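Local coordinates for protein putative NADP oxidoreductase BF3122 (Bacteroides fragilis, PDB 3D1L) that is of unproven function but is probably an NADP-dependent oxidoreductase, pairing a Rossmann-type nucleotide-binding domain with a helical domain of the 6-phosphogluconate dehydrogenase C-terminal class, at residues 26-30 and 50-55; 36-40 and 61-66; 117-123 and 138-144. All blocks are in the same frame, centred on the assembly; numbering follows the deposited sequence. Where two conformers were deposited one is given.

Interaction 1 of 3, residues 26-30 and 50-55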
# COMPACT_ATOMS: atom_id res chain seq x y z
N ALA B 26 9.85 -10.53 -19.81
CA ALA B 26 11.07 -11.12 -20.41
C ALA B 26 11.84 -11.98 -19.43
O ALA B 26 12.28 -13.05 -19.80
CB ALA B 26 11.97 -10.03 -21.04
N LYS B 27 12.00 -11.52 -18.20
CA LYS B 27 12.73 -12.30 -17.18
C LYS B 27 12.06 -13.65 -16.86
O LYS B 27 12.73 -14.66 -16.75
CB LYS B 27 12.94 -11.47 -15.91
CG LYS B 27 14.03 -10.38 -16.05
CD LYS B 27 13.84 -9.23 -15.02
CE LYS B 27 14.34 -9.57 -13.63
NZ LYS B 27 14.40 -8.39 -12.70
N ALA B 28 10.73 -13.64 -16.75
CA ALA B 28 9.97 -14.85 -16.48
C ALA B 28 10.10 -15.86 -17.63
O ALA B 28 10.29 -17.05 -17.38
CB ALA B 28 8.52 -14.50 -16.21
N LEU B 29 10.04 -15.38 -18.88
CA LEU B 29 10.28 -16.25 -20.05
C LEU B 29 11.68 -16.85 -20.07
O LEU B 29 11.83 -18.05 -20.24
CB LEU B 29 10.02 -15.50 -21.35
CG LEU B 29 8.56 -15.09 -21.59
CD1 LEU B 29 8.49 -13.93 -22.61
CD2 LEU B 29 7.78 -16.31 -22.06
N TYR B 30 12.70 -15.99 -19.90
CA TYR B 30 14.12 -16.38 -19.78
C TYR B 30 14.40 -17.41 -18.67
O TYR B 30 15.16 -18.38 -18.86
CB TYR B 30 14.95 -15.09 -19.56
CG TYR B 30 16.38 -15.28 -19.18
CD1 TYR B 30 17.33 -15.66 -20.12
CD2 TYR B 30 16.80 -15.03 -17.87
CE1 TYR B 30 18.64 -15.82 -19.78
CE2 TYR B 30 18.12 -15.18 -17.51
CZ TYR B 30 19.04 -15.57 -18.47
OH TYR B 30 20.37 -15.73 -18.13
N LEU B 50 17.70 -4.27 -20.29
CA LEU B 50 16.91 -5.49 -20.41
C LEU B 50 17.65 -6.63 -21.13
O LEU B 50 17.56 -7.78 -20.72
CB LEU B 50 15.52 -5.24 -21.04
CG LEU B 50 14.65 -6.51 -21.16
CD1 LEU B 50 14.57 -7.31 -19.82
CD2 LEU B 50 13.27 -6.14 -21.67
N ALA B 51 18.36 -6.32 -22.21
CA ALA B 51 19.06 -7.36 -22.98
C ALA B 51 20.11 -8.11 -22.17
O ALA B 51 20.31 -9.32 -22.34
CB ALA B 51 19.68 -6.77 -24.23
N GLN B 52 20.79 -7.39 -21.29
CA GLN B 52 21.80 -8.01 -20.43
C GLN B 52 21.19 -8.98 -19.45
O GLN B 52 21.85 -9.94 -19.04
CB GLN B 52 22.48 -6.97 -19.59
CG GLN B 52 23.51 -6.19 -20.28
CD GLN B 52 24.10 -5.20 -19.33
OE1 GLN B 52 24.20 -4.01 -19.64
NE2 GLN B 52 24.47 -5.68 -18.12
N LYS B 53 19.96 -8.70 -19.02
CA LYS B 53 19.30 -9.54 -18.03
C LYS B 53 18.89 -10.90 -18.62
O LYS B 53 18.81 -11.89 -17.90
CB LYS B 53 18.09 -8.82 -17.43
CG LYS B 53 18.46 -7.66 -16.50
CD LYS B 53 17.27 -6.72 -16.29
CE LYS B 53 17.64 -5.47 -15.46
NZ LYS B 53 16.41 -4.60 -15.32
N VAL B 54 18.66 -10.94 -19.92
CA VAL B 54 18.04 -12.10 -20.54
C VAL B 54 18.91 -12.60 -21.67
O VAL B 54 18.43 -13.33 -22.57
CB VAL B 54 16.61 -11.79 -21.09
CG1 VAL B 54 15.66 -11.41 -19.93
CG2 VAL B 54 16.66 -10.69 -22.15
N GLU B 55 20.18 -12.20 -21.59
CA GLU B 55 21.23 -12.59 -22.53
C GLU B 55 20.85 -12.44 -23.99
O GLU B 55 21.03 -13.37 -24.75
CB GLU B 55 21.72 -14.03 -22.24
CG GLU B 55 22.37 -14.14 -20.87
CD GLU B 55 22.77 -15.54 -20.51
OE1 GLU B 55 21.90 -16.32 -20.03
OE2 GLU B 55 23.97 -15.85 -20.68
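The hydroxyl of Tyr30 donates to the carboxylate of Glu55, OH to OE1 at 2.5 Å, a short bond at the more exposed side of the packing between helices 20-31 and 44-53. The donor stands 40° out of the carboxylate plane, and ring and carboxylate are turned 83° against each other, while OE1 itself lies at the ring edge, in its plane. With chi1 at 170° the ring swings away from its own backbone N and spreads over the backbone of Lys53 and Val54. Val54 CA sits over one ring face, 3.8 Å from the centroid, in a CH-pi contact, and the Lys53 carbonyl O lies over the same face. Deeper in, Val54 CG1 packs against Tyr30 CB at 3.8 Å and reaches the Ala26 methyl, which also meets Leu50 CD1 at 4.0 Å. Lys27 and Lys53 run their aliphatic chains past each other, their NZ atoms 5.0 Å apart; Lys27 NZ forms a salt bridge with Glu131, which probably eases this approach of like charges. Both helices pack on the Rossmann-type sheet, where Leu50 and Ala26 rest on Leu15 of strand 12-16 and Tyr30 and Val54 on Ile36 of strand 35-40.

Interaction 2 of 3, residues 36-40 and 61-66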
# COMPACT_ATOMS: atom_id res chain seq x y z
N ILE B 36 15.00 -15.44 -25.81
CA ILE B 36 14.76 -14.06 -26.20
C ILE B 36 15.94 -13.65 -27.07
O ILE B 36 17.06 -13.51 -26.56
CB ILE B 36 14.58 -13.15 -24.94
CG1 ILE B 36 13.30 -13.58 -24.21
CG2 ILE B 36 14.45 -11.71 -25.34
CD1 ILE B 36 13.52 -13.84 -22.79
N VAL B 37 15.71 -13.47 -28.36
CA VAL B 37 16.83 -13.26 -29.27
C VAL B 37 17.33 -11.82 -29.23
O VAL B 37 18.55 -11.59 -29.31
CB VAL B 37 16.58 -13.79 -30.71
CG1 VAL B 37 16.18 -15.26 -30.67
CG2 VAL B 37 15.52 -12.98 -31.41
N GLN B 38 16.40 -10.87 -29.10
CA GLN B 38 16.77 -9.47 -28.95
C GLN B 38 15.64 -8.61 -28.45
O GLN B 38 14.47 -8.98 -28.47
CB GLN B 38 17.34 -8.86 -30.24
CG GLN B 38 16.31 -8.58 -31.25
CD GLN B 38 16.67 -7.52 -32.26
OE1 GLN B 38 15.80 -7.05 -32.95
NE2 GLN B 38 17.95 -7.17 -32.38
N VAL B 39 16.04 -7.44 -27.98
CA VAL B 39 15.15 -6.48 -27.38
C VAL B 39 15.30 -5.21 -28.19
O VAL B 39 16.42 -4.79 -28.48
CB VAL B 39 15.61 -6.21 -25.90
CG1 VAL B 39 14.88 -5.00 -25.27
CG2 VAL B 39 15.45 -7.48 -25.05
N TYR B 40 14.17 -4.59 -28.53
CA TYR B 40 14.15 -3.26 -29.10
C TYR B 40 13.61 -2.27 -28.06
O TYR B 40 12.64 -2.57 -27.34
CB TYR B 40 13.27 -3.21 -30.36
CG TYR B 40 12.87 -1.80 -30.68
CD1 TYR B 40 13.68 -0.99 -31.49
CD2 TYR B 40 11.72 -1.24 -30.12
CE1 TYR B 40 13.34 0.32 -31.76
CE2 TYR B 40 11.37 0.09 -30.36
CZ TYR B 40 12.19 0.85 -31.18
OH TYR B 40 11.85 2.15 -31.45
N ASP B 61 16.83 0.62 -33.27
CA ASP B 61 16.44 0.91 -34.64
C ASP B 61 15.62 -0.24 -35.12
O ASP B 61 16.14 -1.37 -35.21
CB ASP B 61 17.69 1.08 -35.50
CG ASP B 61 17.39 1.43 -36.96
OD1 ASP B 61 16.22 1.38 -37.39
OD2 ASP B 61 18.34 1.75 -37.70
N LEU B 62 14.36 0.02 -35.45
CA LEU B 62 13.45 -1.03 -35.95
C LEU B 62 13.95 -1.71 -37.22
O LEU B 62 13.62 -2.87 -37.49
CB LEU B 62 12.05 -0.48 -36.19
CG LEU B 62 11.34 -0.04 -34.90
CD1 LEU B 62 10.12 0.82 -35.19
CD2 LEU B 62 10.98 -1.27 -34.06
N ALA B 63 14.75 -1.00 -38.01
CA ALA B 63 15.29 -1.57 -39.23
C ALA B 63 16.30 -2.68 -38.92
O ALA B 63 16.58 -3.52 -39.76
CB ALA B 63 15.92 -0.46 -40.08
N GLU B 64 16.85 -2.66 -37.71
CA GLU B 64 17.80 -3.67 -37.26
C GLU B 64 17.13 -4.85 -36.54
O GLU B 64 17.81 -5.78 -36.10
CB GLU B 64 18.85 -3.05 -36.33
CG GLU B 64 20.07 -2.44 -37.00
CD GLU B 64 21.03 -1.79 -36.01
OE1 GLU B 64 20.83 -1.94 -34.78
OE2 GLU B 64 21.99 -1.11 -36.46
N VAL B 65 15.81 -4.81 -36.42
CA VAL B 65 15.05 -5.83 -35.66
C VAL B 65 15.11 -7.19 -36.34
O VAL B 65 14.87 -7.30 -37.55
CB VAL B 65 13.57 -5.42 -35.44
CG1 VAL B 65 12.68 -6.63 -35.11
CG2 VAL B 65 13.47 -4.39 -34.30
N ASN B 66 15.45 -8.22 -35.56
CA ASN B 66 15.59 -9.59 -36.04
C ASN B 66 14.28 -10.07 -36.65
O ASN B 66 13.26 -10.12 -35.97
CB ASN B 66 16.05 -10.49 -34.89
CG ASN B 66 16.19 -11.94 -35.30
OD1 ASN B 66 15.31 -12.52 -35.92
ND2 ASN B 66 17.32 -12.55 -34.92
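Segment 36-40 of strand 35-40 faces the 61-66 loop without pairing with it, the nearest CA atoms, Tyr40 to Val65, being 7.1 Å apart, and side chains bridge the gap. This is the edge region of a Rossmann-type sheet: the loop leaves outermost strand 57-59 and leads to strand 71-74. An Asx turn starts it, Asp61 OD1 accepting from Ala63 N at 2.9 Å, and a short 3-10 segment, 62-64, follows. The sole hydrogen bond between strand and loop runs from Asn66 N to Gln38 OE1, 2.9 Å long with 159° at the hydrogen. The N-H comes from above the carbonyl plane of the amide, 63° out of it, and Val65 CA presses on the same oxygen at 3.1 Å. Gln38 gets there with an extended chain, once chi1 of 75° has set CG between its backbone N and carbonyl carbon. Beside it, Val37 CG2 touches the amide of Asn66, whose OD1 accepts from Tyr68 N and so helps hold that side chain in place. Val65 fits between the two longer side chains of the strand, its CG2 meeting Tyr40 CB. Leu84 of helix 78-89 packs on both Tyr40 and Leu62. Within that cluster, Leu62 CD2 sits over the centre of the Tyr40 ring in a CH-pi contact, 3.6 Å from the centroid.

Interaction 3 of 3, residues 117-123 and 138-144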
# COMPACT_ATOMS: atom_id res chain seq x y z
N TYR B 117 -1.74 -12.83 -35.17
CA TYR B 117 -1.68 -11.72 -34.23
C TYR B 117 -2.58 -12.01 -33.02
O TYR B 117 -3.39 -12.94 -33.06
CB TYR B 117 -2.08 -10.42 -34.91
CG TYR B 117 -3.48 -10.39 -35.48
CD1 TYR B 117 -4.57 -10.07 -34.67
CD2 TYR B 117 -3.71 -10.65 -36.83
CE1 TYR B 117 -5.87 -10.04 -35.18
CE2 TYR B 117 -5.00 -10.61 -37.37
CZ TYR B 117 -6.07 -10.31 -36.54
OH TYR B 117 -7.35 -10.27 -37.05
N GLY B 118 -2.43 -11.23 -31.97
CA GLY B 118 -3.15 -11.49 -30.73
C GLY B 118 -2.77 -10.54 -29.63
O GLY B 118 -2.04 -9.58 -29.86
N VAL B 119 -3.30 -10.80 -28.44
CA VAL B 119 -3.05 -9.99 -27.26
C VAL B 119 -2.56 -10.96 -26.21
O VAL B 119 -3.13 -12.03 -26.04
CB VAL B 119 -4.33 -9.26 -26.79
CG1 VAL B 119 -4.08 -8.45 -25.51
CG2 VAL B 119 -4.86 -8.35 -27.88
N PHE B 120 -1.50 -10.58 -25.52
CA PHE B 120 -0.81 -11.43 -24.55
C PHE B 120 -0.69 -10.56 -23.30
O PHE B 120 0.35 -9.91 -23.10
CB PHE B 120 0.57 -11.72 -25.13
CG PHE B 120 1.29 -12.88 -24.52
CD1 PHE B 120 0.77 -14.17 -24.55
CD2 PHE B 120 2.56 -12.69 -23.99
CE1 PHE B 120 1.46 -15.24 -24.02
CE2 PHE B 120 3.29 -13.77 -23.46
CZ PHE B 120 2.74 -15.05 -23.48
N TYR B 121 -1.75 -10.52 -22.47
CA TYR B 121 -1.90 -9.49 -21.41
C TYR B 121 -1.74 -10.02 -19.96
O TYR B 121 -2.67 -10.58 -19.42
CB TYR B 121 -3.27 -8.82 -21.55
CG TYR B 121 -3.62 -7.78 -20.48
CD1 TYR B 121 -2.76 -6.68 -20.22
CD2 TYR B 121 -4.84 -7.83 -19.81
CE1 TYR B 121 -3.10 -5.73 -19.26
CE2 TYR B 121 -5.20 -6.88 -18.88
CZ TYR B 121 -4.34 -5.84 -18.60
OH TYR B 121 -4.74 -4.92 -17.67
N PRO B 122 -0.54 -9.89 -19.37
CA PRO B 122 -0.43 -10.22 -17.95
C PRO B 122 -0.81 -9.01 -17.10
O PRO B 122 -0.19 -7.97 -17.21
CB PRO B 122 1.05 -10.57 -17.78
CG PRO B 122 1.78 -9.78 -18.85
CD PRO B 122 0.75 -9.50 -19.97
N MSE B 123 -1.85 -9.15 -16.27
CA MSE B 123 -2.43 -8.03 -15.52
C MSE B 123 -1.85 -8.05 -14.12
O MSE B 123 -2.15 -8.92 -13.30
CB MSE B 123 -3.96 -8.17 -15.46
CG MSE B 123 -4.70 -6.93 -14.98
SE MSE B 123 -6.62 -7.19 -14.96
CE MSE B 123 -6.65 -8.62 -13.66
N PRO B 138 -2.89 -13.13 -13.31
CA PRO B 138 -3.89 -13.34 -14.37
C PRO B 138 -3.33 -12.95 -15.76
O PRO B 138 -2.90 -11.80 -15.96
CB PRO B 138 -5.03 -12.39 -13.98
CG PRO B 138 -4.81 -12.08 -12.52
CD PRO B 138 -3.35 -12.20 -12.26
N PHE B 139 -3.31 -13.91 -16.68
CA PHE B 139 -2.77 -13.70 -18.01
C PHE B 139 -3.93 -13.86 -19.01
O PHE B 139 -4.43 -14.96 -19.17
CB PHE B 139 -1.76 -14.81 -18.28
CG PHE B 139 -0.46 -14.36 -18.81
CD1 PHE B 139 -0.34 -13.79 -20.06
CD2 PHE B 139 0.69 -14.58 -18.07
CE1 PHE B 139 0.89 -13.42 -20.55
CE2 PHE B 139 1.93 -14.23 -18.55
CZ PHE B 139 2.05 -13.65 -19.77
N PHE B 140 -4.34 -12.79 -19.68
CA PHE B 140 -5.44 -12.84 -20.65
C PHE B 140 -4.97 -12.89 -22.08
O PHE B 140 -4.07 -12.13 -22.49
CB PHE B 140 -6.38 -11.67 -20.43
CG PHE B 140 -6.83 -11.56 -19.01
CD1 PHE B 140 -7.93 -12.29 -18.56
CD2 PHE B 140 -6.11 -10.78 -18.11
CE1 PHE B 140 -8.33 -12.21 -17.25
CE2 PHE B 140 -6.50 -10.71 -16.80
CZ PHE B 140 -7.61 -11.42 -16.37
N ILE B 141 -5.58 -13.82 -22.84
CA ILE B 141 -5.12 -14.19 -24.18
C ILE B 141 -6.25 -14.03 -25.17
O ILE B 141 -7.39 -14.47 -24.91
CB ILE B 141 -4.63 -15.67 -24.26
CG1 ILE B 141 -3.44 -15.95 -23.32
CG2 ILE B 141 -4.32 -16.12 -25.73
CD1 ILE B 141 -2.38 -14.96 -23.29
N GLU B 142 -5.93 -13.40 -26.28
CA GLU B 142 -6.80 -13.32 -27.45
C GLU B 142 -5.86 -13.55 -28.65
O GLU B 142 -4.68 -13.18 -28.58
CB GLU B 142 -7.43 -11.92 -27.52
CG GLU B 142 -8.84 -11.87 -28.08
CD GLU B 142 -9.32 -10.45 -28.26
OE1 GLU B 142 -8.61 -9.53 -27.81
OE2 GLU B 142 -10.41 -10.24 -28.85
N ALA B 143 -6.34 -14.21 -29.71
CA ALA B 143 -5.56 -14.34 -30.95
C ALA B 143 -6.45 -14.47 -32.19
O ALA B 143 -7.64 -14.75 -32.08
CB ALA B 143 -4.59 -15.51 -30.86
N SER B 144 -5.84 -14.24 -33.35
CA SER B 144 -6.51 -14.29 -34.67
C SER B 144 -7.04 -15.67 -35.08
O SER B 144 -7.83 -15.76 -36.01
CB SER B 144 -5.55 -13.82 -35.75
OG SER B 144 -4.35 -14.56 -35.66
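Tyr121 and Phe140 exchange a pair of backbone bonds, N to O at 2.8 Å each way, within an antiparallel strand pair of the Rossmann-type sheet. Strand 117-122 is the last of the parallel run, next to strand 97-100; strand 139-143 reverses direction against it, at 177°, and is flanked by strand 163-165. The backbone bonds continue from Met123 N to Pro138 O at one end, to Ser144 N and Tyr117 O at the other.

The tightly packed part lies around Phe120, Pro122, Phe139 and Ile141, where Phe120 and Phe139 also pack on helix 146-157. Phe139 turns its edge to the face of Phe120, centroids 4.9 Å apart and planes at 56°, with CE1 over the middle of that ring. Its own face takes Pro122 CB, 3.8 Å from the centroid, in a CH-pi contact, while Ile141 CD1 touches Phe120 CD1. Farther along, at buried Gly118, the backbones draw in to 3.7 Å between its CA and that of Ala143. On the other face of the sheet, Tyr121 and Phe140 lie side by side beneath helix 168-198. Met123, a selenomethionine, bends at chi3 (62°), which brings CE to the edge of the Phe140 ring, near its plane, while SE makes an oblique Met-aromatic contact with the same ring. Here Leu209 and Val205 of the second subunit pack on Met123 and Phe140, and a bound 2-mercapto-propion aldehyde lies about 4 Å from the Met123 side chain.

The partly exposed end is looser and more polar. Glu142 runs beside Val119 toward a salt bridge with Arg171 and a hydrogen bond from Ser168. Beyond, Ser144 OG accepts from Tyr117 N at 3.2 Å, and Ser144 CB sits squarely over the Tyr117 ring, 3.6 Å from its centroid.

How the interactions relate
All three contacts are built on one mixed sheet, at different depths. Interaction 3 lies within it: its residues are mostly buried, and main-chain bonds dominate. Interactions 1 and 2 are partly buried and depend on side chains, with a single hydrogen bond across each. They meet at strand 35-40, which belongs to interaction 2 and against which both helices of interaction 1 pack; in the chain it runs between those helices. Ile36 CD1 approaches Ala26 O at 3.3 Å, and Val39 packs on Leu50. Helices thus meet this strand in interaction 1, a loop in interaction 2. Interaction 3, with its centre 20 Å or more from the others, touches neither, and it alone reaches the second subunit.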